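Local structure of RegF protein (Neisseria gonorrhoeae, 4HOJ) at residues Met99-Phe104 with Ala155-Leu159; Arg124-Gly128 with Tyr166-Leu170; Ser141-Leu145 with Tyr180-Ile184; Trp161-His165 with Glu198-Lys203. The protein binds glutathione covalently and, as a dimeric glutathione transferase homologue of the stringent starvation protein A type, probably acts as a regulator. One frame throughout, in Å; residues are numbered along the deposited sequence.

Contact 1 (Met99-Phe104 with Ala155-Leu159); sequences MEKELF and ALAPL
Two side-chain rotations bring F104 and L159 together: CG of F104 lies beside its own backbone N (chi1 -74°), whereas in L159 the N and CG are on opposite sides of the CA-CB bond (chi1 169°). The phenyl ring thereby reaches across to the 155-159 segment, where its CZ comes to 3.6 Å from L159 CB. L156 passes the ring at its edge, its CA 4.0 Å from F104 CZ and near the ring plane. The same CZ is 3.3 Å from A155 O. This carbonyl lies where helix 151-161 kinks around P158, so that L159 N makes a weak bond to L156 O instead of reaching A155 O; R17 of helix 13-25 supplies a hydrogen bond to A155 O and also forms a cation-pi contact with F104. The arrangement belongs to the all-helical C-terminal domain of the glutathione transferase fold, in which the end of helix 86-102 and the start of helix 104-111 pack against helix 151-161. Further back along the interface M99 crosses L156 at about a right angle, with SD 4.0 Å from L156 CB and the methyl CE 4.1 Å from A155 CB. L103 CB is 4.3 Å from L159 CD2, and L103 also touches L131 and L134 of helix 117-134. Where helix 86-102 ends, M99 O accepts both L103 N and F104 N, and it lies in plane at the edge of the F104 ring. E100, one residue after M99, touches glutathione and forms a salt bridge with R17.

Contact 2 (Arg124-Gly128 with Tyr166-Leu170); sequences REAIG and YDVKL. With CA (calcium ion), chain B.
The guanidinium of R124 reaches Y166 through its NE, which donates to Y166 O at 2.8 Å. The acceptor lies at the edge of the guanidinium, near its plane, but the N-H...O angle of 139° makes the bond noticeably bent, and NE is tilted 22° from the carbonyl plane. A bend at chi3 (-57°) turns NE onto the loop, and the aliphatic part of the chain follows the same route, with R124 CD 3.4 Å from D167 O. V168 then adds apolar packing, turning both methyls to helix 117-134: CG2 meets I127 CG2 at 4.0 Å, the two side chains crossing at about a right angle, and CG1 rests on the backbone at 3.6 Å from G128 CA. Because G128 has no side chain, the loop can run close by, and L170 CD2 approaches G128 O. A water links the two backbones, accepting from K169 N at 3.2 Å and lying 2.9 Å from R124 O, which also takes G128 N. D167 OD1 binds a calcium ion at 2.4 Å, a site completed by D164 and two waters. Helix 117-134 thus holds the calcium-binding loop through one arginine bond to a loop carbonyl, a water bridge and methyl packing. The R124 bond fixes the backbone just before D167; with NE 5.0 Å from D167 OD2, the arginine's positive charge may slightly offset the local negative charge through space.

Contact 3 (Ser141-Leu145 with Tyr180-Ile184); sequences SKYIL and YAERI. With CA (calcium ion), chain E.
R183 holds the loop through one nitrogen: NH2 donates to K142 O at 2.7 Å, with an N-H...O angle of 152°, in the carbonyl plane and on a lone pair. The same NH2 also donates to a water that binds S141 O, so the guanidinium spans two successive carbonyls by its edge. R183 NE, beside K142 CG, is buried without a polar partner. K142 O serves a second neighbour as well, lying in plane at the edge of the Y180 ring, 3.3 Å from CD1. Further along the loop I144 crosses Y180 at about a right angle, and its CG1 and CD1 are both 3.2 Å from Y180 OH, a tight fit. Y143 presents its ring edge to I184, whose CD1 is 3.9 Å from Y143 CD1.

In the next shell, I184 CG1 lies over the rim of one face of the Y180 ring, while Y180 CA lies against a face of the R183 guanidinium. K142 NZ donates to Y143 OH at 2.8 Å and thereby ties the lysine back over the loop. E182 OE2 binds a calcium ion, a site that L178 joins. Both Y180 OH and I144 N bond to D153 OD1. D153 sits where the glutathione transferase fold has the conserved aspartate of the N-capping box of this helix, 151-161, here probably tying the preceding loop to helix 175-185.

Contact 4 (Trp161-His165 with Glu198-Lys203); sequences WRLDH and EKAMRK. With CA (calcium ion), chain B.
R202 lies over one face of the W161 indole, its CG 3.6 Å from the centroid of the six-membered ring and 9° off the normal, a CH-pi contact. NE also lies over this face, and the guanidinium plane is 28° from that of the indole. The crowded first torsion of R202 (between N and carbonyl) folds the chain back over the ring. At its edge the indole uses NE1, which donates to E198 O at 2.9 Å; M201 N, in the type I turn from K199 to R202, reaches the same oxygen from the opposite side of the carbonyl plane. R162 and E198 meet with their flat groups nearly perpendicular (88°), NH2 bonding OE2 at 2.8 Å on the anti side in a salt bridge. M201, extended, lies between the R162 guanidinium and the H165 ring, its SD 3.8 Å from R162 CG and in Met-aromatic contact with the indole edge. A water joins W161 O, H165 N and M201 O. D164 gives both its backbone O and OD1 to calcium. The C-terminal tail after helix 196-199 thus packs back on the end of helix 151-161, with R162 and E198 facing P13 and H16 of helix 13-25, F185 of helix 175-185 meeting the indole edge-to-face, and R202 reaching E182 on that helix.

How the contacts relate
From the N terminus, contact 1 opens at 99-104 and closes at 155-159. Contact 2 opens at 124-128 before that closure and ends at 166-170, and contact 3 runs from 141-145 to 180-184, so the first three cross one another. Contact 4 starts at 161-165, just after contact 1 has closed, and crosses contacts 2 and 3 before closing at 198-203. Contact 1 packs against contact 2 through L159 and I127, and against contact 3 through L156 and I144. Contacts 2 and 4 share a calcium ion and two waters; an E182-R202 salt bridge joins contacts 3 and 4. Contacts 1 to 3 tie together helices 86-102, 104-111, 117-134, 151-161 and 175-185; contact 4 alone brings in the C-terminal segment.

Contact 1 (Met99-Phe104 with Ala155-Leu159)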
loop_
_atom_site.group_PDB
_atom_site.type_symbol
_atom_site.label_atom_id
_atom_site.label_comp_id
_atom_site.label_asym_id
_atom_site.label_seq_id
_atom_site.Cartn_x
_atom_site.Cartn_y
_atom_site.Cartn_z
ATOM N N MET A 99 -2.360 -2.248 9.198
ATOM C CA MET A 99 -1.248 -2.914 9.901
ATOM C C MET A 99 0.085 -2.320 9.506
ATOM O O MET A 99 0.965 -2.139 10.347
ATOM C CB MET A 99 -1.244 -4.408 9.644
ATOM C CG MET A 99 -2.466 -5.126 10.200
ATOM S SD MET A 99 -2.172 -6.886 10.353
ATOM C CE MET A 99 -2.105 -7.338 8.620
ATOM N N GLU A 100 0.290 -1.950 8.241
ATOM C CA GLU A 100 1.548 -1.370 7.828
ATOM C C GLU A 100 1.760 -0.073 8.493
ATOM O O GLU A 100 2.876 0.262 8.921
ATOM C CB GLU A 100 1.717 -1.195 6.289
ATOM C CG GLU A 100 2.129 -2.402 5.400
ATOM C CD GLU A 100 3.128 -3.507 5.969
ATOM O OE1 GLU A 100 4.255 -3.773 5.463
ATOM O OE2 GLU A 100 2.685 -4.096 6.869
ATOM N N LYS A 101 0.697 0.735 8.604
ATOM C CA LYS A 101 0.840 2.099 9.120
ATOM C C LYS A 101 0.849 2.188 10.661
ATOM O O LYS A 101 1.385 3.139 11.209
ATOM C CB LYS A 101 -0.325 2.947 8.574
ATOM C CG LYS A 101 -0.412 4.365 9.107
ATOM C CD LYS A 101 -1.339 5.210 8.241
ATOM C CE LYS A 101 -1.492 6.583 8.844
ATOM N NZ LYS A 101 -2.224 7.548 7.983
ATOM N N GLU A 102 0.245 1.195 11.320
ATOM C CA GLU A 102 0.014 1.278 12.781
ATOM C C GLU A 102 0.737 0.207 13.580
ATOM O O GLU A 102 0.822 0.323 14.822
ATOM C CB GLU A 102 -1.490 1.176 13.071
ATOM C CG GLU A 102 -2.299 2.241 12.364
ATOM C CD GLU A 102 -3.787 1.997 12.432
ATOM O OE1 GLU A 102 -4.233 1.172 13.244
ATOM O OE2 GLU A 102 -4.507 2.619 11.619
ATOM N N LEU A 103 1.224 -0.841 12.940
ATOM C CA LEU A 103 1.987 -1.906 13.640
ATOM C C LEU A 103 3.375 -2.048 13.069
ATOM O O LEU A 103 4.367 -2.017 13.803
ATOM C CB LEU A 103 1.260 -3.243 13.547
ATOM C CG LEU A 103 -0.042 -3.380 14.330
ATOM C CD1 LEU A 103 -0.667 -4.726 13.981
ATOM C CD2 LEU A 103 0.198 -3.276 15.861
ATOM N N PHE A 104 3.476 -2.186 11.756
ATOM C CA PHE A 104 4.769 -2.518 11.149
ATOM C C PHE A 104 5.691 -1.325 11.043
ATOM O O PHE A 104 6.899 -1.495 10.862
ATOM C CB PHE A 104 4.607 -3.350 9.856
ATOM C CG PHE A 104 4.222 -4.768 10.163
ATOM C CD1 PHE A 104 2.881 -5.118 10.360
ATOM C CD2 PHE A 104 5.191 -5.753 10.361
ATOM C CE1 PHE A 104 2.522 -6.377 10.707
ATOM C CE2 PHE A 104 4.853 -7.072 10.676
ATOM C CZ PHE A 104 3.491 -7.378 10.863
ATOM N N ALA A 155 0.616 -11.769 6.617
ATOM C CA ALA A 155 1.343 -10.497 6.823
ATOM C C ALA A 155 1.606 -10.249 8.339
ATOM O O ALA A 155 2.638 -9.704 8.702
ATOM C CB ALA A 155 0.532 -9.377 6.198
ATOM N N LEU A 156 0.666 -10.648 9.195
ATOM C CA LEU A 156 0.808 -10.397 10.610
ATOM C C LEU A 156 1.682 -11.441 11.322
ATOM O O LEU A 156 2.314 -11.127 12.320
ATOM C CB LEU A 156 -0.599 -10.415 11.217
ATOM C CG LEU A 156 -0.661 -10.211 12.744
ATOM C CD1 LEU A 156 -0.045 -8.857 13.168
ATOM C CD2 LEU A 156 -2.130 -10.284 13.196
ATOM N N ALA A 157 1.767 -12.663 10.781
ATOM C CA ALA A 157 2.346 -13.783 11.527
ATOM C C ALA A 157 3.791 -13.495 11.978
ATOM O O ALA A 157 4.134 -13.880 13.069
ATOM C CB ALA A 157 2.258 -15.069 10.669
ATOM N N PRO A 158 4.671 -12.915 11.167
ATOM C CA PRO A 158 6.055 -12.705 11.669
ATOM C C PRO A 158 6.147 -11.815 12.865
ATOM O O PRO A 158 7.094 -11.982 13.667
ATOM C CB PRO A 158 6.770 -12.115 10.467
ATOM C CG PRO A 158 5.936 -12.693 9.255
ATOM C CD PRO A 158 4.544 -12.512 9.754
ATOM N N LEU A 159 5.234 -10.857 13.014
ATOM C CA LEU A 159 5.209 -10.041 14.232
ATOM C C LEU A 159 4.772 -10.843 15.433
ATOM O O LEU A 159 5.427 -10.811 16.461
ATOM C CB LEU A 159 4.327 -8.823 14.028
ATOM C CG LEU A 159 3.998 -8.014 15.301
ATOM C CD1 LEU A 159 5.296 -7.574 15.973
ATOM C CD2 LEU A 159 3.155 -6.812 14.917
#

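Contact 2 (Arg124-Gly128 with Tyr166-Leu170)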
loop_
_atom_site.group_PDB
_atom_site.type_symbol
_atom_site.label_atom_id
_atom_site.label_comp_id
_atom_site.label_asym_id
_atom_site.label_seq_id
_atom_site.Cartn_x
_atom_site.Cartn_y
_atom_site.Cartn_z
ATOM N N ARG A 124 7.772 -0.631 21.096
ATOM C CA ARG A 124 7.386 -1.848 21.777
ATOM C C ARG A 124 6.053 -1.633 22.498
ATOM O O ARG A 124 5.144 -2.482 22.410
ATOM C CB ARG A 124 8.518 -2.171 22.757
ATOM C CG ARG A 124 8.431 -3.424 23.583
ATOM C CD ARG A 124 9.755 -3.602 24.342
ATOM N NE ARG A 124 10.929 -3.659 23.453
ATOM C CZ ARG A 124 11.940 -2.787 23.438
ATOM N NH1 ARG A 124 11.975 -1.755 24.267
ATOM N NH2 ARG A 124 12.940 -2.952 22.575
ATOM N N GLU A 125 5.920 -0.498 23.165
ATOM C CA GLU A 125 4.686 -0.165 23.834
ATOM C C GLU A 125 3.531 -0.073 22.858
ATOM O O GLU A 125 2.437 -0.600 23.107
ATOM C CB GLU A 125 4.880 1.190 24.497
ATOM C CG GLU A 125 3.684 1.697 25.267
ATOM C CD GLU A 125 3.724 1.253 26.713
ATOM O OE1 GLU A 125 4.377 0.214 26.987
ATOM O OE2 GLU A 125 3.124 1.943 27.569
ATOM N N ALA A 126 3.763 0.604 21.738
ATOM C CA ALA A 126 2.678 0.786 20.763
ATOM C C ALA A 126 2.229 -0.512 20.134
ATOM O O ALA A 126 1.062 -0.706 19.865
ATOM C CB ALA A 126 3.071 1.812 19.691
ATOM N N ILE A 127 3.157 -1.432 19.938
ATOM C CA ILE A 127 2.769 -2.722 19.379
ATOM C C ILE A 127 1.928 -3.503 20.374
ATOM O O ILE A 127 0.897 -4.041 19.985
ATOM C CB ILE A 127 4.009 -3.547 18.970
ATOM C CG1 ILE A 127 4.710 -2.877 17.771
ATOM C CG2 ILE A 127 3.621 -5.026 18.714
ATOM C CD1 ILE A 127 6.103 -3.477 17.464
ATOM N N GLY A 128 2.312 -3.502 21.652
ATOM C CA GLY A 128 1.517 -4.223 22.626
ATOM C C GLY A 128 0.123 -3.640 22.725
ATOM O O GLY A 128 -0.856 -4.370 22.819
ATOM N N TYR A 166 10.865 -9.335 20.747
ATOM C CA TYR A 166 10.694 -7.904 20.889
ATOM C C TYR A 166 10.339 -7.443 22.303
ATOM O O TYR A 166 10.207 -6.249 22.555
ATOM C CB TYR A 166 9.580 -7.420 19.959
ATOM C CG TYR A 166 9.890 -7.457 18.458
ATOM C CD1 TYR A 166 11.159 -7.265 17.966
ATOM C CD2 TYR A 166 8.849 -7.599 17.562
ATOM C CE1 TYR A 166 11.431 -7.245 16.572
ATOM C CE2 TYR A 166 9.102 -7.567 16.157
ATOM C CZ TYR A 166 10.343 -7.400 15.697
ATOM O OH TYR A 166 10.603 -7.382 14.344
ATOM N N ASP A 167 10.173 -8.383 23.228
ATOM C CA ASP A 167 9.780 -8.063 24.603
ATOM C C ASP A 167 8.440 -7.299 24.682
ATOM O O ASP A 167 8.235 -6.451 25.539
ATOM C CB ASP A 167 10.894 -7.300 25.348
ATOM C CG ASP A 167 12.211 -8.106 25.447
ATOM O OD1 ASP A 167 12.154 -9.340 25.484
ATOM O OD2 ASP A 167 13.315 -7.534 25.532
ATOM N N VAL A 168 7.533 -7.651 23.781
ATOM C CA VAL A 168 6.211 -7.067 23.751
ATOM C C VAL A 168 5.359 -7.820 24.738
ATOM O O VAL A 168 5.279 -9.049 24.700
ATOM C CB VAL A 168 5.585 -7.182 22.372
ATOM C CG1 VAL A 168 4.049 -6.823 22.430
ATOM C CG2 VAL A 168 6.303 -6.244 21.408
ATOM N N LYS A 169 4.717 -7.059 25.620
ATOM C CA LYS A 169 3.824 -7.589 26.630
ATOM C C LYS A 169 2.380 -7.206 26.269
ATOM O O LYS A 169 2.094 -6.026 26.027
ATOM C CB LYS A 169 4.229 -7.019 27.997
ATOM C CG LYS A 169 5.089 -5.733 27.913
ATOM C CD LYS A 169 5.788 -5.395 29.252
ATOM C CE LYS A 169 6.935 -6.363 29.556
ATOM N NZ LYS A 169 7.710 -5.967 30.771
ATOM N N LEU A 170 1.493 -8.197 26.166
ATOM C CA LEU A 170 0.074 -7.930 25.870
ATOM C C LEU A 170 -0.788 -8.001 27.114
ATOM O O LEU A 170 -0.450 -8.717 28.046
ATOM C CB LEU A 170 -0.495 -8.949 24.879
ATOM C CG LEU A 170 0.250 -9.146 23.561
ATOM C CD1 LEU A 170 -0.438 -10.166 22.706
ATOM C CD2 LEU A 170 0.397 -7.820 22.800
HETATM CA CA CA B . 11.748 -11.685 25.570
HETATM O O HOH W 1 4.638 -3.939 24.894
HETATM O O HOH W 2 13.979 -11.198 24.342
HETATM O O HOH W 3 9.768 -10.980 26.693
#

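Contact 3 (Ser141-Leu145 with Tyr180-Ile184)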
loop_
_atom_site.group_PDB
_atom_site.type_symbol
_atom_site.label_atom_id
_atom_site.label_comp_id
_atom_site.label_asym_id
_atom_site.label_seq_id
_atom_site.Cartn_x
_atom_site.Cartn_y
_atom_site.Cartn_z
ATOM N N SER A 141 -13.558 -14.695 15.147
ATOM C CA SER A 141 -13.315 -15.615 14.046
ATOM C C SER A 141 -11.980 -16.383 14.165
ATOM O O SER A 141 -11.060 -15.964 14.881
ATOM C CB SER A 141 -13.355 -14.857 12.730
ATOM O OG SER A 141 -14.695 -14.755 12.282
ATOM N N LYS A 142 -11.889 -17.498 13.435
ATOM C CA LYS A 142 -10.724 -18.396 13.464
ATOM C C LYS A 142 -9.501 -17.697 12.898
ATOM O O LYS A 142 -8.389 -17.852 13.425
ATOM C CB LYS A 142 -10.996 -19.681 12.666
ATOM C CG LYS A 142 -9.923 -20.803 12.769
ATOM C CD LYS A 142 -10.527 -22.198 12.391
ATOM C CE LYS A 142 -9.449 -23.282 12.149
ATOM N NZ LYS A 142 -9.227 -23.557 10.673
ATOM N N TYR A 143 -9.689 -16.925 11.827
ATOM C CA TYR A 143 -8.569 -16.201 11.224
ATOM C C TYR A 143 -8.961 -14.729 11.155
ATOM O O TYR A 143 -10.113 -14.372 11.449
ATOM C CB TYR A 143 -8.271 -16.748 9.835
ATOM C CG TYR A 143 -7.901 -18.208 9.882
ATOM C CD1 TYR A 143 -6.616 -18.596 10.143
ATOM C CD2 TYR A 143 -8.860 -19.179 9.653
ATOM C CE1 TYR A 143 -6.275 -19.943 10.214
ATOM C CE2 TYR A 143 -8.541 -20.533 9.711
ATOM C CZ TYR A 143 -7.246 -20.899 9.980
ATOM O OH TYR A 143 -6.889 -22.230 10.040
ATOM N N ILE A 144 -8.034 -13.866 10.751
ATOM C CA ILE A 144 -8.312 -12.435 10.823
ATOM C C ILE A 144 -9.521 -12.006 9.966
ATOM O O ILE A 144 -10.300 -11.159 10.402
ATOM C CB ILE A 144 -7.073 -11.586 10.502
ATOM C CG1 ILE A 144 -5.932 -11.956 11.416
ATOM C CG2 ILE A 144 -7.362 -10.113 10.766
ATOM C CD1 ILE A 144 -4.691 -11.211 11.058
ATOM N N LEU A 145 -9.704 -12.577 8.779
ATOM C CA LEU A 145 -10.826 -12.149 7.937
ATOM C C LEU A 145 -12.073 -13.004 8.094
ATOM O O LEU A 145 -13.118 -12.736 7.477
ATOM C CB LEU A 145 -10.444 -12.139 6.462
ATOM C CG LEU A 145 -9.325 -11.155 6.103
ATOM C CD1 LEU A 145 -9.242 -11.106 4.590
ATOM C CD2 LEU A 145 -9.608 -9.771 6.680
ATOM N N TYR A 180 -5.010 -17.691 18.685
ATOM C CA TYR A 180 -4.912 -17.544 17.233
ATOM C C TYR A 180 -3.471 -17.658 16.716
ATOM O O TYR A 180 -3.223 -18.388 15.735
ATOM C CB TYR A 180 -5.567 -16.216 16.766
ATOM C CG TYR A 180 -5.074 -15.683 15.434
ATOM C CD1 TYR A 180 -5.649 -16.096 14.219
ATOM C CD2 TYR A 180 -4.028 -14.763 15.384
ATOM C CE1 TYR A 180 -5.205 -15.603 13.017
ATOM C CE2 TYR A 180 -3.582 -14.280 14.193
ATOM C CZ TYR A 180 -4.162 -14.700 13.013
ATOM O OH TYR A 180 -3.698 -14.192 11.822
ATOM N N ALA A 181 -2.532 -16.964 17.351
ATOM C CA ALA A 181 -1.164 -17.009 16.869
ATOM C C ALA A 181 -0.681 -18.461 16.909
ATOM O O ALA A 181 -0.030 -18.881 15.971
ATOM C CB ALA A 181 -0.276 -16.146 17.707
ATOM N N GLU A 182 -0.948 -19.199 17.982
ATOM C CA GLU A 182 -0.553 -20.621 18.027
ATOM C C GLU A 182 -1.128 -21.469 16.878
ATOM O O GLU A 182 -0.435 -22.361 16.339
ATOM C CB GLU A 182 -0.868 -21.253 19.391
ATOM C CG GLU A 182 -0.089 -20.613 20.541
ATOM C CD GLU A 182 1.420 -20.505 20.300
ATOM O OE1 GLU A 182 2.070 -21.491 19.854
ATOM O OE2 GLU A 182 1.963 -19.406 20.556
ATOM N N ARG A 183 -2.356 -21.201 16.466
ATOM C CA ARG A 183 -2.903 -21.900 15.307
ATOM C C ARG A 183 -2.119 -21.586 14.037
ATOM O O ARG A 183 -1.849 -22.511 13.277
ATOM C CB ARG A 183 -4.380 -21.586 15.127
ATOM C CG ARG A 183 -5.249 -22.464 16.026
ATOM C CD ARG A 183 -6.707 -22.454 15.582
ATOM N NE ARG A 183 -7.131 -21.094 15.253
ATOM C CZ ARG A 183 -7.596 -20.232 16.145
ATOM N NH1 ARG A 183 -7.723 -20.585 17.423
ATOM N NH2 ARG A 183 -7.955 -19.027 15.770
ATOM N N ILE A 184 -1.757 -20.316 13.811
ATOM C CA ILE A 184 -0.968 -19.986 12.649
ATOM C C ILE A 184 0.376 -20.715 12.698
ATOM O O ILE A 184 0.845 -21.265 11.680
ATOM C CB ILE A 184 -0.717 -18.478 12.601
ATOM C CG1 ILE A 184 -2.057 -17.751 12.517
ATOM C CG2 ILE A 184 0.189 -18.120 11.387
ATOM C CD1 ILE A 184 -2.953 -18.187 11.314
HETATM CA CA CA E . 0.924 -17.352 21.187
HETATM O O HOH W 4 -9.375 -16.818 16.784
HETATM O O HOH W 5 2.960 -16.124 21.806
#

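Contact 4 (Trp161-His165 with Glu198-Lys203)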
loop_
_atom_site.group_PDB
_atom_site.type_symbol
_atom_site.label_atom_id
_atom_site.label_comp_id
_atom_site.label_asym_id
_atom_site.label_seq_id
_atom_site.Cartn_x
_atom_site.Cartn_y
_atom_site.Cartn_z
ATOM N N TRP A 161 5.098 -14.008 15.849
ATOM C CA TRP A 161 6.171 -14.939 16.189
ATOM C C TRP A 161 7.213 -14.260 17.072
ATOM O O TRP A 161 7.810 -14.940 17.912
ATOM C CB TRP A 161 6.808 -15.389 14.872
ATOM C CG TRP A 161 7.890 -16.392 15.100
ATOM C CD1 TRP A 161 9.222 -16.156 14.959
ATOM C CD2 TRP A 161 7.760 -17.755 15.548
ATOM N NE1 TRP A 161 9.947 -17.283 15.319
ATOM C CE2 TRP A 161 9.065 -18.279 15.640
ATOM C CE3 TRP A 161 6.669 -18.568 15.881
ATOM C CZ2 TRP A 161 9.315 -19.590 16.069
ATOM C CZ3 TRP A 161 6.919 -19.880 16.274
ATOM C CH2 TRP A 161 8.231 -20.365 16.361
ATOM N N ARG A 162 7.418 -12.954 16.889
ATOM C CA ARG A 162 8.476 -12.178 17.509
ATOM C C ARG A 162 8.053 -11.475 18.774
ATOM O O ARG A 162 8.879 -10.689 19.297
ATOM C CB ARG A 162 9.039 -11.138 16.493
ATOM C CG ARG A 162 9.916 -11.792 15.414
ATOM C CD ARG A 162 10.106 -10.815 14.216
ATOM N NE ARG A 162 11.091 -11.312 13.285
ATOM C CZ ARG A 162 10.920 -12.307 12.409
ATOM N NH1 ARG A 162 9.706 -12.901 12.334
ATOM N NH2 ARG A 162 11.877 -12.659 11.561
ATOM N N LEU A 163 6.879 -11.766 19.354
ATOM C CA LEU A 163 6.522 -10.985 20.552
ATOM C C LEU A 163 7.502 -11.185 21.690
ATOM O O LEU A 163 7.897 -10.187 22.349
ATOM C CB LEU A 163 5.121 -11.260 21.047
ATOM C CG LEU A 163 4.031 -10.962 20.016
ATOM C CD1 LEU A 163 2.667 -11.323 20.570
ATOM C CD2 LEU A 163 4.086 -9.517 19.573
ATOM N N ASP A 164 7.979 -12.415 21.940
ATOM C CA ASP A 164 8.996 -12.612 22.975
ATOM C C ASP A 164 10.313 -11.919 22.586
ATOM O O ASP A 164 10.952 -11.216 23.443
ATOM C CB ASP A 164 9.188 -14.122 23.215
ATOM C CG ASP A 164 10.139 -14.438 24.371
ATOM O OD1 ASP A 164 10.638 -13.545 25.105
ATOM O OD2 ASP A 164 10.390 -15.652 24.584
ATOM N N HIS A 165 10.760 -12.094 21.345
ATOM C CA HIS A 165 12.001 -11.491 20.867
ATOM C C HIS A 165 11.988 -9.972 21.090
ATOM O O HIS A 165 12.976 -9.400 21.533
ATOM C CB HIS A 165 12.174 -11.876 19.376
ATOM C CG HIS A 165 13.304 -11.195 18.677
ATOM N ND1 HIS A 165 14.619 -11.422 19.003
ATOM C CD2 HIS A 165 13.314 -10.250 17.702
ATOM C CE1 HIS A 165 15.397 -10.672 18.234
ATOM N NE2 HIS A 165 14.634 -9.959 17.429
ATOM N N GLU A 198 15.250 -17.756 13.198
ATOM C CA GLU A 198 13.905 -17.429 13.704
ATOM C C GLU A 198 13.401 -18.509 14.655
ATOM O O GLU A 198 12.691 -18.174 15.638
ATOM C CB GLU A 198 12.950 -17.261 12.514
ATOM C CG GLU A 198 13.155 -15.920 11.776
ATOM C CD GLU A 198 12.547 -15.918 10.415
ATOM O OE1 GLU A 198 12.244 -16.998 9.821
ATOM O OE2 GLU A 198 12.347 -14.796 9.880
ATOM N N LYS A 199 13.822 -19.772 14.441
ATOM C CA LYS A 199 13.473 -20.804 15.401
ATOM C C LYS A 199 14.035 -20.503 16.767
ATOM O O LYS A 199 13.386 -20.867 17.763
ATOM C CB LYS A 199 13.936 -22.168 14.893
ATOM C CG LYS A 199 13.116 -22.596 13.679
ATOM C CD LYS A 199 13.473 -24.025 13.257
ATOM C CE LYS A 199 12.697 -24.374 11.951
ATOM N NZ LYS A 199 13.249 -25.672 11.446
ATOM N N ALA A 200 15.178 -19.841 16.839
ATOM C CA ALA A 200 15.782 -19.434 18.126
ATOM C C ALA A 200 14.989 -18.386 18.910
ATOM O O ALA A 200 15.245 -18.142 20.091
ATOM C CB ALA A 200 17.255 -18.927 17.916
ATOM N N MET A 201 14.023 -17.760 18.237
ATOM C CA MET A 201 13.201 -16.667 18.846
ATOM C C MET A 201 12.091 -17.115 19.771
ATOM O O MET A 201 11.605 -16.312 20.549
ATOM C CB MET A 201 12.598 -15.725 17.780
ATOM C CG MET A 201 13.654 -15.127 16.920
ATOM S SD MET A 201 12.857 -14.209 15.591
ATOM C CE MET A 201 14.287 -13.453 14.863
ATOM N N ARG A 202 11.682 -18.376 19.690
ATOM C CA ARG A 202 10.695 -18.951 20.625
ATOM C C ARG A 202 10.426 -20.406 20.300
ATOM O O ARG A 202 10.821 -20.884 19.261
ATOM C CB ARG A 202 9.362 -18.196 20.662
ATOM C CG ARG A 202 8.750 -18.017 19.348
ATOM C CD ARG A 202 7.195 -17.937 19.401
ATOM N NE ARG A 202 6.654 -19.287 19.493
ATOM C CZ ARG A 202 5.423 -19.584 19.900
ATOM N NH1 ARG A 202 5.025 -20.851 19.920
ATOM N NH2 ARG A 202 4.601 -18.617 20.288
ATOM N N LYS A 203 9.729 -21.112 21.186
ATOM C CA LYS A 203 9.501 -22.542 20.959
ATOM C C LYS A 203 8.340 -22.828 19.976
ATOM O O LYS A 203 8.188 -23.949 19.472
ATOM C CB LYS A 203 9.369 -23.276 22.300
ATOM C CG LYS A 203 10.560 -22.993 23.225
ATOM C CD LYS A 203 10.645 -23.914 24.452
ATOM C CE LYS A 203 9.631 -23.549 25.522
ATOM N NZ LYS A 203 9.851 -24.310 26.789
HETATM CA CA CA B . 11.748 -11.685 25.570
HETATM O O HOH W 6 9.698 -14.311 19.843
HETATM O O HOH W 2 13.979 -11.198 24.342
HETATM O O HOH W 3 9.768 -10.980 26.693
#